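Local coordinates for protein adenosine deaminase 1 (Arthrobacter aurescens, PDB 3RYS) that probably catalyses the zinc-dependent hydrolytic deamination of adenine to hypoxanthine, a step of purine salvage, at residues E29-L34 with I40-E45; R84-R89 with G93-A98; D103-T108 with E148-E153; Y208-L213 with V234-A239; R226-T231 with L269-N274. All blocks are in the same frame, centred on the assembly; numbering follows the deposited sequence.

Contact 1: E29-L34 with I40-E45; sequences ELIFAL and IELPYE
L42 sets its CD1 methyl over the middle of the F32 ring, 3.8 Å from the centroid and only 8° off the ring normal, a CH-pi contact. With CG anti to the carbonyl carbon (chi1 -71°), L42 reaches from the loop 40-45 back to the preceding helix. The same methyl also meets I31, whose CG2 lies 4.2 Å from L42 CD1, so one methyl touches two consecutive residues of the helix. This is the dense part of the contact. Beyond it the fit slackens: F32 CZ comes no nearer than 4.3 Å to Y44 CB, and the P43 and E45 side of the loop is exposed. Were F32 replaced by an alanine, L42 CD1 would probably lose the flat surface it rests on, and a gap would open beside Y44. Helix 47-51 completes the cluster, with I47 and L50 against F32 and L50 also against Y44, while helix 59-69 contributes N69 to I31 and L65 to Y44.

Contact 2: R84-R89 with G93-A98; sequences RAYLER and GGVRHA
Y86 turns the edge of its ring to A98, whose CB lies near the ring plane, 3.7 Å from Y86 OH and 4.2 Å from Y86 CE2. With CG anti to the backbone N (chi1 159°), the phenol spans from helix 76-92 to strand 95-102, where V95 CG1 is the looser neighbour at 4.3 Å from Y86 OH. L20 and T25 also touch the side chain. The R89 guanidinium, on a chain bent at chi2, brings NH1 obliquely to 3.8 Å from G93 CA. Between the backbones, G93 N gives R89 O a weak bond of 3.2 Å. G94, at positive phi (106°), ends the helix in a Schellman motif and turns the chain into a strand of the TIM-barrel sheet. Apart from the weak backbone bond and the guanidinium beside G93, the contact is apolar, and its polar ends have partners outside it: Y86 OH is hydrogen-bonded to E17 OE1, and R89 NH1 forms a salt bridge with D290. The buried phenol therefore keeps a polar mate while its rim packs against a strand methyl.

Contact 3: D103-T108 with E148-E153; sequences DPQAHT and EDSALE
Q105 leaves its helix with CG anti to the carbonyl carbon (chi1 -69°) and runs on extended (chi2 159°), which carries its carboxamide across to S150 and A151 on helix 148-160. S150 holds OG between its own backbone N and carbonyl carbon (chi1 56°), the crowded position, a torsion that turns the oxygen toward the amide of Q105. Q105 NE2 stands 3.8 Å from S150 OG, a van der Waals approach and not a hydrogen bond. It lies 3.9 Å from A151 CA and 4.2 Å from A151 CB, so the amide nitrogen rests against helix backbone and methyl alike. Just 80 Å² is buried, all through this one side chain. The short helix 104-108 and helix 148-160 follow strands 95-102 and 135-143 of the TIM barrel, and F142 of the latter strand touches both Q105 and A151. Nearby, D103 bonds through OD2 to Y66 OH, a residue of the adenine pocket. The amide's other end is fixed outside the contact: L143 N donates to Q105 OE1, which limits the rotation of the carboxamide and points NE2 at the helix. S150 OG is engaged in turn with S147 OG. Both polar groups thus have hydrogen-bond partners outside the two segments; no hydrogen bond links the segments, which meet by van der Waals packing.

Contact 4: Y208-L213 with V234-A239; sequences YITEAL and VQRLVA
T210 and L213 of helix 206-214 touch helix 231-240, where two outer helices of the TIM barrel pass at 41° with their axes 11.4 Å apart. I209, a turn before L213, points toward the neighbour without packing on it and touches I221 of the barrel strand 220-221. T210 comes next: its CG2 meets the edge of the R236 guanidinium, 4.3 Å from NH1. Its hydroxyl OG1 holds a water at 2.8 Å, and that water accepts a weak bond from R236 NH1, bridging the helices. L213 makes the main contact. Its CB sits over one face of the R236 guanidinium, offset toward the rim and 3.5 Å from NH2. R236 reaches there on a chain extended from CG to NE, with CG anti to the backbone N (chi1 168°), and its charge is met by D214 at NH1 and E240 at NE. Losing the guanidinium of R236, as with a leucine here, is likely to leave D214 and E240 without their cationic mate and L213 without the flat group lying against it. Deeper in, on the buried side, leucine meets leucine: L213 CD1 touches L237 CD1 at 3.8 Å.

Contact 5: R226-T231 with L269-N274; sequences RCMEDT and LAIGLN
A 3-10 segment, 226-229, leading from barrel strand 220-221 toward helix 231-240 meets the Schellman end of helix 265-270, with M228 touching I271 and L273. G272, at positive phi (93°), is the residue that turns the chain out of the helix, and it separates these two hydrophobic partners. M228 is bent at chi2 and chi3, which curls its CE methyl tip to tip against both: CE lies 3.4 Å from L273 CD1 and 3.7 Å from I271 CD1. The thioether follows, M228 SD standing 4.0 Å from I271 CD1. C227 adds a looser touch, SG to L273 CD1 at 4.1 Å. L273 is buried and reaches the contact through CD1 alone, whereas M228 and I271 are partly exposed at its margin. Helix 231-240 fills in beside them, L237 touching both C227 and L273 and V234 touching M228. D230 is the N-cap of that helix, its OD1 taking D232 N. The side chain of C227 is about 9 Å from that of H223, an adenine-binding residue, which places the cluster near the adenine site but not in it. Away from the hydrophobic side, R226 grips E229 side-on within the 3-10 turn: NH2 meets the syn lone pair of E229 OE1 at 2.8 Å, while R226 NE reaches E229 OE2 at 3.0 Å, 31° out of the carboxylate plane.

Overall arrangement
All five contacts lie within one TIM-barrel domain. Contacts 4 and 5 are the joined pair: their centres are 9 Å apart, their segments alternate along the chain, and L237 CB touches L273 CD2 at 3.4 Å. Contact 1 lies across the chain's centre from both, its centre about 42 Å from that of contact 4. Contacts 1 and 2 approach to about 4 Å between nearest atoms without touching. Contact 3 comes after contact 2 in the chain, helix 104-108 following strand 95-102. The I31 and Q105 side chains are about 14 and 11 Å from the adenine, that of Y86 about 12 Å from the zinc; the L237 side chain is about 11 Å from that of H223.

Contact 1: E29-L34 with I40-E45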
# COMPACT_ATOMS: atom_id res chain seq x y z
N GLU A 29 7.76 4.77 17.99
CA GLU A 29 7.89 6.05 18.69
C GLU A 29 6.54 6.77 18.73
O GLU A 29 6.11 7.25 19.78
CB GLU A 29 8.95 6.94 18.04
CG GLU A 29 10.36 6.36 18.06
CD GLU A 29 10.52 5.20 17.09
OE1 GLU A 29 10.09 5.34 15.92
OE2 GLU A 29 11.08 4.15 17.48
N LEU A 30 5.88 6.85 17.57
CA LEU A 30 4.61 7.56 17.47
C LEU A 30 3.52 6.85 18.27
O LEU A 30 2.68 7.49 18.90
CB LEU A 30 4.18 7.72 16.01
CG LEU A 30 2.93 8.56 15.80
CD1 LEU A 30 3.02 9.87 16.58
CD2 LEU A 30 2.67 8.82 14.32
N ILE A 31 3.55 5.52 18.23
CA ILE A 31 2.61 4.72 19.01
C ILE A 31 2.65 5.12 20.49
O ILE A 31 1.63 5.44 21.09
CB ILE A 31 2.89 3.22 18.84
CG1 ILE A 31 2.73 2.81 17.38
CG2 ILE A 31 1.95 2.40 19.71
CD1 ILE A 31 2.92 1.33 17.12
N PHE A 32 3.85 5.13 21.07
CA PHE A 32 4.01 5.52 22.47
C PHE A 32 3.64 6.99 22.73
O PHE A 32 3.15 7.33 23.81
CB PHE A 32 5.43 5.23 22.94
CG PHE A 32 5.61 3.85 23.48
CD1 PHE A 32 5.60 2.76 22.64
CD2 PHE A 32 5.78 3.65 24.84
CE1 PHE A 32 5.75 1.48 23.14
CE2 PHE A 32 5.94 2.37 25.35
CZ PHE A 32 5.93 1.29 24.49
N ALA A 33 3.87 7.85 21.74
CA ALA A 33 3.55 9.26 21.89
C ALA A 33 2.04 9.48 21.89
O ALA A 33 1.51 10.25 22.70
CB ALA A 33 4.21 10.08 20.79
N LEU A 34 1.34 8.81 20.98
CA LEU A 34 -0.11 8.94 20.88
C LEU A 34 -0.79 8.27 22.07
O LEU A 34 -1.80 8.76 22.57
CB LEU A 34 -0.61 8.36 19.56
CG LEU A 34 -0.11 9.10 18.32
CD1 LEU A 34 -0.60 8.44 17.04
CD2 LEU A 34 -0.52 10.56 18.37
N ILE A 40 -3.49 6.43 27.21
CA ILE A 40 -3.76 5.02 26.99
C ILE A 40 -2.65 4.16 27.56
O ILE A 40 -1.47 4.44 27.36
CB ILE A 40 -3.92 4.71 25.49
CG1 ILE A 40 -5.21 5.33 24.94
CG2 ILE A 40 -3.91 3.20 25.24
CD1 ILE A 40 -5.34 5.23 23.44
N GLU A 41 -3.04 3.12 28.30
CA GLU A 41 -2.11 2.12 28.79
C GLU A 41 -1.80 1.11 27.68
O GLU A 41 -2.72 0.49 27.14
CB GLU A 41 -2.70 1.40 30.00
CG GLU A 41 -1.84 0.27 30.55
CD GLU A 41 -0.56 0.78 31.20
OE1 GLU A 41 -0.53 1.96 31.60
OE2 GLU A 41 0.40 -0.01 31.32
N LEU A 42 -0.52 0.97 27.35
CA LEU A 42 -0.10 0.01 26.34
C LEU A 42 0.27 -1.34 26.97
O LEU A 42 0.76 -1.39 28.10
CB LEU A 42 1.07 0.56 25.53
CG LEU A 42 0.75 1.72 24.57
CD1 LEU A 42 2.01 2.23 23.87
CD2 LEU A 42 -0.28 1.29 23.54
N PRO A 43 0.02 -2.44 26.24
CA PRO A 43 0.35 -3.80 26.70
C PRO A 43 1.85 -4.10 26.61
O PRO A 43 2.22 -5.27 26.56
CB PRO A 43 -0.39 -4.71 25.70
CG PRO A 43 -1.29 -3.80 24.91
CD PRO A 43 -0.65 -2.46 24.93
N TYR A 44 2.68 -3.06 26.56
CA TYR A 44 4.12 -3.23 26.48
C TYR A 44 4.82 -2.40 27.54
O TYR A 44 4.57 -1.21 27.66
CB TYR A 44 4.65 -2.82 25.10
CG TYR A 44 3.73 -3.16 23.96
CD1 TYR A 44 3.43 -4.48 23.64
CD2 TYR A 44 3.16 -2.15 23.19
CE1 TYR A 44 2.59 -4.79 22.59
CE2 TYR A 44 2.31 -2.45 22.13
CZ TYR A 44 2.03 -3.77 21.84
OH TYR A 44 1.19 -4.08 20.80
N GLU A 45 5.68 -3.05 28.32
CA GLU A 45 6.46 -2.37 29.34
C GLU A 45 7.18 -1.17 28.75
O GLU A 45 7.02 -0.04 29.22
CB GLU A 45 7.48 -3.34 29.95
CG GLU A 45 8.33 -2.74 31.06
CD GLU A 45 7.57 -2.64 32.37
OE1 GLU A 45 6.74 -3.54 32.65
OE2 GLU A 45 7.81 -1.67 33.13

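Contact 2: R84-R89 with G93-A98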
# COMPACT_ATOMS: atom_id res chain seq x y z
N ARG A 84 1.03 12.72 8.25
CA ARG A 84 2.10 13.68 7.98
C ARG A 84 3.47 13.07 8.22
O ARG A 84 4.44 13.42 7.54
CB ARG A 84 1.92 14.95 8.82
CG ARG A 84 0.98 15.95 8.17
CD ARG A 84 0.55 17.08 9.09
NE ARG A 84 -0.32 18.01 8.37
CZ ARG A 84 -1.15 18.87 8.94
NH1 ARG A 84 -1.24 18.94 10.26
NH2 ARG A 84 -1.90 19.67 8.18
N ALA A 85 3.56 12.16 9.18
CA ALA A 85 4.82 11.53 9.51
C ALA A 85 5.26 10.63 8.36
O ALA A 85 6.45 10.46 8.11
CB ALA A 85 4.71 10.73 10.80
N TYR A 86 4.28 10.05 7.67
CA TYR A 86 4.57 9.24 6.49
C TYR A 86 4.92 10.12 5.30
O TYR A 86 5.91 9.88 4.62
CB TYR A 86 3.39 8.33 6.13
CG TYR A 86 3.45 7.88 4.69
CD1 TYR A 86 4.37 6.92 4.28
CD2 TYR A 86 2.63 8.45 3.73
CE1 TYR A 86 4.45 6.53 2.96
CE2 TYR A 86 2.70 8.07 2.41
CZ TYR A 86 3.62 7.11 2.03
OH TYR A 86 3.69 6.72 0.71
N LEU A 87 4.08 11.11 5.02
CA LEU A 87 4.31 11.99 3.88
C LEU A 87 5.69 12.62 3.95
O LEU A 87 6.37 12.77 2.93
CB LEU A 87 3.22 13.07 3.80
CG LEU A 87 1.80 12.59 3.46
CD1 LEU A 87 0.77 13.68 3.71
CD2 LEU A 87 1.73 12.11 2.02
N GLU A 88 6.11 12.99 5.15
CA GLU A 88 7.42 13.58 5.38
C GLU A 88 8.54 12.59 5.05
O GLU A 88 9.48 12.91 4.31
CB GLU A 88 7.53 14.06 6.83
CG GLU A 88 8.88 14.67 7.20
CD GLU A 88 9.04 14.90 8.70
OE1 GLU A 88 8.05 14.73 9.44
OE2 GLU A 88 10.16 15.25 9.13
N ARG A 89 8.43 11.38 5.59
CA ARG A 89 9.43 10.34 5.34
C ARG A 89 9.41 9.84 3.90
O ARG A 89 10.45 9.61 3.28
CB ARG A 89 9.26 9.18 6.33
CG ARG A 89 10.21 8.02 6.09
CD ARG A 89 11.68 8.43 6.16
NE ARG A 89 12.56 7.29 5.90
CZ ARG A 89 12.84 6.82 4.69
NH1 ARG A 89 12.32 7.40 3.61
NH2 ARG A 89 13.65 5.78 4.54
N GLY A 93 12.34 10.06 0.75
CA GLY A 93 12.77 8.82 0.11
C GLY A 93 12.50 8.78 -1.38
O GLY A 93 12.75 7.77 -2.03
N GLY A 94 11.98 9.88 -1.92
CA GLY A 94 11.80 9.98 -3.36
C GLY A 94 10.37 9.87 -3.85
O GLY A 94 10.11 10.06 -5.03
N VAL A 95 9.45 9.56 -2.94
CA VAL A 95 8.03 9.44 -3.29
C VAL A 95 7.47 10.77 -3.79
O VAL A 95 7.40 11.75 -3.04
CB VAL A 95 7.18 8.91 -2.11
CG1 VAL A 95 5.72 8.77 -2.52
CG2 VAL A 95 7.72 7.58 -1.62
N ARG A 96 7.08 10.81 -5.05
CA ARG A 96 6.59 12.03 -5.68
C ARG A 96 5.06 12.05 -5.70
O ARG A 96 4.43 13.11 -5.76
CB ARG A 96 7.13 12.13 -7.10
CG ARG A 96 8.63 12.30 -7.15
CD ARG A 96 9.01 13.67 -6.62
NE ARG A 96 8.51 14.71 -7.51
CZ ARG A 96 8.06 15.89 -7.09
NH1 ARG A 96 8.03 16.17 -5.80
NH2 ARG A 96 7.63 16.78 -7.98
N HIS A 97 4.48 10.86 -5.63
CA HIS A 97 3.04 10.68 -5.64
C HIS A 97 2.71 9.46 -4.79
O HIS A 97 3.35 8.41 -4.92
CB HIS A 97 2.55 10.49 -7.07
CG HIS A 97 1.07 10.32 -7.18
ND1 HIS A 97 0.47 9.08 -7.25
CD2 HIS A 97 0.07 11.23 -7.27
CE1 HIS A 97 -0.84 9.23 -7.36
NE2 HIS A 97 -1.11 10.53 -7.37
N ALA A 98 1.71 9.60 -3.93
CA ALA A 98 1.36 8.53 -3.01
C ALA A 98 -0.14 8.26 -3.03
O ALA A 98 -0.94 9.16 -2.80
CB ALA A 98 1.81 8.88 -1.60

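Contact 3: D103-T108 with E148-E153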
# COMPACT_ATOMS: atom_id res chain seq x y z
N ASP A 103 -8.03 1.70 6.42
CA ASP A 103 -9.05 0.73 6.77
C ASP A 103 -10.11 1.38 7.65
O ASP A 103 -10.04 1.30 8.88
CB ASP A 103 -8.44 -0.47 7.51
CG ASP A 103 -7.39 -1.20 6.68
OD1 ASP A 103 -7.42 -1.10 5.43
OD2 ASP A 103 -6.54 -1.90 7.28
N PRO A 104 -11.11 2.01 7.03
CA PRO A 104 -12.18 2.68 7.77
C PRO A 104 -12.73 1.79 8.89
O PRO A 104 -12.90 2.26 10.01
CB PRO A 104 -13.26 2.91 6.70
CG PRO A 104 -12.53 2.91 5.43
CD PRO A 104 -11.38 1.98 5.58
N GLN A 105 -12.99 0.53 8.57
CA GLN A 105 -13.61 -0.39 9.52
C GLN A 105 -12.72 -0.70 10.73
O GLN A 105 -13.23 -0.98 11.81
CB GLN A 105 -14.00 -1.70 8.83
CG GLN A 105 -15.15 -1.57 7.84
CD GLN A 105 -15.16 -2.71 6.84
OE1 GLN A 105 -14.25 -2.82 6.02
NE2 GLN A 105 -16.18 -3.55 6.90
N ALA A 106 -11.40 -0.65 10.56
CA ALA A 106 -10.49 -0.95 11.66
C ALA A 106 -10.55 0.14 12.72
O ALA A 106 -10.01 -0.02 13.81
CB ALA A 106 -9.08 -1.12 11.15
N HIS A 107 -11.21 1.24 12.40
CA HIS A 107 -11.37 2.33 13.35
C HIS A 107 -12.82 2.48 13.82
O HIS A 107 -13.06 2.76 14.99
CB HIS A 107 -10.84 3.64 12.76
CG HIS A 107 -9.50 3.49 12.10
ND1 HIS A 107 -9.32 3.61 10.74
CD2 HIS A 107 -8.29 3.20 12.62
CE1 HIS A 107 -8.05 3.41 10.45
NE2 HIS A 107 -7.40 3.16 11.57
N THR A 108 -13.77 2.26 12.92
CA THR A 108 -15.18 2.33 13.29
C THR A 108 -15.55 1.16 14.20
O THR A 108 -16.50 1.26 14.99
CB THR A 108 -16.11 2.37 12.05
OG1 THR A 108 -15.97 1.15 11.31
CG2 THR A 108 -15.76 3.55 11.15
N GLU A 148 -19.63 -8.54 3.71
CA GLU A 148 -19.79 -7.62 2.60
C GLU A 148 -20.83 -6.57 2.95
O GLU A 148 -20.72 -5.41 2.56
CB GLU A 148 -20.21 -8.36 1.33
CG GLU A 148 -20.67 -7.41 0.23
CD GLU A 148 -20.96 -8.10 -1.09
OE1 GLU A 148 -21.63 -9.15 -1.07
OE2 GLU A 148 -20.52 -7.59 -2.14
N ASP A 149 -21.86 -6.98 3.68
CA ASP A 149 -22.97 -6.09 3.98
C ASP A 149 -22.52 -4.90 4.82
O ASP A 149 -22.98 -3.77 4.60
CB ASP A 149 -24.11 -6.85 4.67
CG ASP A 149 -24.87 -7.75 3.70
OD1 ASP A 149 -24.94 -7.42 2.49
OD2 ASP A 149 -25.41 -8.79 4.14
N SER A 150 -21.63 -5.15 5.77
CA SER A 150 -21.09 -4.07 6.59
C SER A 150 -20.16 -3.17 5.77
O SER A 150 -20.09 -1.97 6.01
CB SER A 150 -20.37 -4.61 7.81
OG SER A 150 -19.35 -5.52 7.43
N ALA A 151 -19.46 -3.77 4.81
CA ALA A 151 -18.61 -3.00 3.91
C ALA A 151 -19.47 -2.08 3.04
O ALA A 151 -19.11 -0.93 2.77
CB ALA A 151 -17.77 -3.92 3.04
N LEU A 152 -20.62 -2.60 2.61
CA LEU A 152 -21.55 -1.83 1.79
C LEU A 152 -22.16 -0.68 2.58
O LEU A 152 -22.37 0.41 2.05
CB LEU A 152 -22.65 -2.72 1.21
CG LEU A 152 -22.25 -3.51 -0.04
CD1 LEU A 152 -23.16 -4.71 -0.27
CD2 LEU A 152 -22.22 -2.59 -1.26
N GLU A 153 -22.44 -0.91 3.86
CA GLU A 153 -23.00 0.13 4.70
C GLU A 153 -22.00 1.24 4.97
O GLU A 153 -22.35 2.42 4.95
CB GLU A 153 -23.55 -0.44 6.00
CG GLU A 153 -24.96 -1.00 5.87
CD GLU A 153 -25.54 -1.45 7.19
OE1 GLU A 153 -24.89 -1.23 8.24
OE2 GLU A 153 -26.64 -2.04 7.18

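Contact 4: Y208-L213 with V234-A239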
# COMPACT_ATOMS: atom_id res chain seq x y z
N TYR A 208 -7.43 -16.21 -7.20
CA TYR A 208 -7.98 -15.02 -6.56
C TYR A 208 -7.69 -13.78 -7.39
O TYR A 208 -8.41 -12.79 -7.31
CB TYR A 208 -7.39 -14.86 -5.16
CG TYR A 208 -8.08 -15.68 -4.10
CD1 TYR A 208 -8.72 -16.87 -4.42
CD2 TYR A 208 -8.07 -15.28 -2.77
CE1 TYR A 208 -9.35 -17.63 -3.44
CE2 TYR A 208 -8.70 -16.03 -1.79
CZ TYR A 208 -9.34 -17.20 -2.13
OH TYR A 208 -9.96 -17.94 -1.14
N ILE A 209 -6.67 -13.82 -8.20
CA ILE A 209 -6.32 -12.73 -9.04
C ILE A 209 -7.26 -12.57 -10.18
O ILE A 209 -7.63 -11.50 -10.52
CB ILE A 209 -4.89 -12.88 -9.53
CG1 ILE A 209 -3.99 -12.99 -8.31
CG2 ILE A 209 -4.53 -11.73 -10.43
CD1 ILE A 209 -2.60 -13.08 -8.54
N THR A 210 -7.63 -13.67 -10.78
CA THR A 210 -8.61 -13.71 -11.82
C THR A 210 -9.97 -13.28 -11.30
O THR A 210 -10.71 -12.66 -11.95
CB THR A 210 -8.65 -15.13 -12.41
OG1 THR A 210 -7.37 -15.44 -12.91
CG2 THR A 210 -9.59 -15.24 -13.50
N GLU A 211 -10.27 -13.64 -10.08
CA GLU A 211 -11.47 -13.22 -9.46
C GLU A 211 -11.54 -11.72 -9.27
O GLU A 211 -12.50 -11.13 -9.51
CB GLU A 211 -11.62 -13.94 -8.13
CG GLU A 211 -12.43 -15.14 -8.19
CD GLU A 211 -12.87 -15.59 -6.89
OE1 GLU A 211 -13.37 -14.85 -6.11
OE2 GLU A 211 -12.78 -16.75 -6.62
N ALA A 212 -10.49 -11.12 -8.81
CA ALA A 212 -10.38 -9.68 -8.60
C ALA A 212 -10.47 -8.92 -9.92
O ALA A 212 -11.02 -7.83 -9.98
CB ALA A 212 -9.09 -9.35 -7.87
N LEU A 213 -9.93 -9.51 -10.98
CA LEU A 213 -9.97 -8.89 -12.30
C LEU A 213 -11.34 -8.99 -12.97
O LEU A 213 -11.83 -8.02 -13.55
CB LEU A 213 -8.90 -9.49 -13.21
CG LEU A 213 -7.45 -9.11 -12.91
CD1 LEU A 213 -6.50 -9.97 -13.72
CD2 LEU A 213 -7.22 -7.64 -13.19
N VAL A 234 -0.47 -15.43 -15.63
CA VAL A 234 0.71 -14.63 -15.96
C VAL A 234 0.57 -14.07 -17.36
O VAL A 234 0.98 -12.94 -17.63
CB VAL A 234 1.99 -15.49 -15.91
CG1 VAL A 234 3.20 -14.65 -16.30
CG2 VAL A 234 2.18 -16.10 -14.53
N GLN A 235 -0.02 -14.87 -18.24
CA GLN A 235 -0.15 -14.53 -19.65
C GLN A 235 -1.06 -13.33 -19.85
O GLN A 235 -0.72 -12.39 -20.56
CB GLN A 235 -0.69 -15.73 -20.43
CG GLN A 235 0.09 -16.08 -21.68
CD GLN A 235 0.01 -17.57 -22.01
OE1 GLN A 235 1.02 -18.28 -21.95
NE2 GLN A 235 -1.19 -18.04 -22.33
N ARG A 236 -2.23 -13.38 -19.21
CA ARG A 236 -3.18 -12.28 -19.27
C ARG A 236 -2.63 -10.99 -18.66
O ARG A 236 -2.79 -9.90 -19.21
CB ARG A 236 -4.49 -12.65 -18.59
CG ARG A 236 -5.39 -11.46 -18.37
CD ARG A 236 -6.53 -11.79 -17.43
NE ARG A 236 -7.46 -10.68 -17.32
CZ ARG A 236 -8.65 -10.76 -16.73
NH1 ARG A 236 -9.04 -11.90 -16.18
NH2 ARG A 236 -9.44 -9.69 -16.68
N LEU A 237 -1.99 -11.12 -17.50
CA LEU A 237 -1.36 -9.97 -16.84
C LEU A 237 -0.44 -9.25 -17.82
O LEU A 237 -0.59 -8.06 -18.07
CB LEU A 237 -0.58 -10.43 -15.61
CG LEU A 237 -1.32 -10.47 -14.27
CD1 LEU A 237 -2.83 -10.52 -14.44
CD2 LEU A 237 -0.83 -11.62 -13.42
N VAL A 238 0.51 -10.00 -18.37
CA VAL A 238 1.43 -9.47 -19.36
C VAL A 238 0.70 -8.86 -20.56
O VAL A 238 1.04 -7.77 -21.02
CB VAL A 238 2.39 -10.57 -19.86
CG1 VAL A 238 3.14 -10.10 -21.09
CG2 VAL A 238 3.34 -10.98 -18.77
N ALA A 239 -0.30 -9.58 -21.06
CA ALA A 239 -1.05 -9.15 -22.24
C ALA A 239 -1.83 -7.85 -22.01
O ALA A 239 -1.99 -7.04 -22.92
CB ALA A 239 -2.00 -10.25 -22.68
O HOH W 1 -6.77 -14.22 -15.31

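Contact 5: R226-T231 with L269-N274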
# COMPACT_ATOMS: atom_id res chain seq x y z
N ARG A 226 1.71 -14.52 -6.38
CA ARG A 226 1.33 -15.92 -6.57
C ARG A 226 0.79 -16.21 -7.97
O ARG A 226 0.44 -17.34 -8.29
CB ARG A 226 0.36 -16.40 -5.49
CG ARG A 226 1.04 -16.65 -4.15
CD ARG A 226 0.16 -17.49 -3.24
NE ARG A 226 -0.06 -18.82 -3.80
CZ ARG A 226 -0.98 -19.67 -3.35
NH1 ARG A 226 -1.76 -19.33 -2.34
NH2 ARG A 226 -1.12 -20.86 -3.92
N CYS A 227 0.73 -15.17 -8.80
CA CYS A 227 0.31 -15.34 -10.18
C CYS A 227 1.31 -16.22 -10.92
O CYS A 227 0.98 -16.85 -11.92
CB CYS A 227 0.21 -13.99 -10.88
SG CYS A 227 1.81 -13.25 -11.26
N MET A 228 2.54 -16.25 -10.42
CA MET A 228 3.60 -17.01 -11.06
C MET A 228 3.30 -18.51 -11.10
O MET A 228 3.97 -19.27 -11.80
CB MET A 228 4.94 -16.76 -10.35
CG MET A 228 5.46 -15.33 -10.48
SD MET A 228 6.12 -14.95 -12.11
CE MET A 228 4.64 -14.44 -12.98
N GLU A 229 2.28 -18.94 -10.36
CA GLU A 229 1.95 -20.35 -10.29
C GLU A 229 1.08 -20.80 -11.45
O GLU A 229 0.84 -21.99 -11.65
CB GLU A 229 1.27 -20.67 -8.96
CG GLU A 229 2.20 -20.49 -7.78
CD GLU A 229 1.48 -20.46 -6.44
OE1 GLU A 229 0.28 -20.82 -6.39
OE2 GLU A 229 2.13 -20.08 -5.45
N ASP A 230 0.54 -19.87 -12.18
CA ASP A 230 -0.27 -20.20 -13.28
C ASP A 230 0.20 -19.48 -14.52
O ASP A 230 0.14 -18.29 -14.60
CB ASP A 230 -1.71 -19.88 -12.96
CG ASP A 230 -2.64 -20.36 -13.99
OD1 ASP A 230 -2.36 -20.26 -15.15
OD2 ASP A 230 -3.68 -20.86 -13.63
N THR A 231 0.68 -20.24 -15.48
CA THR A 231 1.16 -19.75 -16.75
C THR A 231 0.22 -18.83 -17.45
O THR A 231 0.62 -17.84 -17.92
CB THR A 231 1.47 -20.92 -17.66
OG1 THR A 231 2.77 -21.38 -17.38
CG2 THR A 231 1.38 -20.56 -19.09
N LEU A 269 9.61 -8.78 -13.78
CA LEU A 269 9.99 -7.66 -14.61
C LEU A 269 10.47 -8.16 -15.96
O LEU A 269 10.02 -7.69 -17.01
CB LEU A 269 11.07 -6.83 -13.92
CG LEU A 269 11.44 -5.50 -14.56
CD1 LEU A 269 10.24 -4.56 -14.60
CD2 LEU A 269 12.59 -4.86 -13.81
N ALA A 270 11.39 -9.13 -15.94
CA ALA A 270 11.93 -9.68 -17.17
C ALA A 270 10.86 -10.21 -18.12
O ALA A 270 10.99 -10.07 -19.34
CB ALA A 270 12.96 -10.77 -16.86
N ILE A 271 9.81 -10.82 -17.58
CA ILE A 271 8.76 -11.39 -18.43
C ILE A 271 7.67 -10.39 -18.81
O ILE A 271 6.68 -10.76 -19.44
CB ILE A 271 8.11 -12.64 -17.82
CG1 ILE A 271 7.41 -12.29 -16.51
CG2 ILE A 271 9.15 -13.75 -17.64
CD1 ILE A 271 6.78 -13.48 -15.82
N GLY A 272 7.84 -9.13 -18.42
CA GLY A 272 6.97 -8.07 -18.89
C GLY A 272 5.77 -7.74 -18.02
O GLY A 272 4.94 -6.91 -18.41
N LEU A 273 5.65 -8.37 -16.86
CA LEU A 273 4.60 -8.01 -15.92
C LEU A 273 4.78 -6.54 -15.53
O LEU A 273 5.89 -6.11 -15.24
CB LEU A 273 4.64 -8.89 -14.67
CG LEU A 273 4.24 -10.36 -14.84
CD1 LEU A 273 4.43 -11.10 -13.53
CD2 LEU A 273 2.80 -10.46 -15.31
N ASN A 274 3.69 -5.79 -15.54
CA ASN A 274 3.74 -4.36 -15.23
C ASN A 274 3.87 -4.10 -13.72
O ASN A 274 2.96 -3.58 -13.09
CB ASN A 274 2.50 -3.67 -15.78
CG ASN A 274 2.52 -2.18 -15.54
OD1 ASN A 274 3.58 -1.57 -15.42
ND2 ASN A 274 1.33 -1.58 -15.48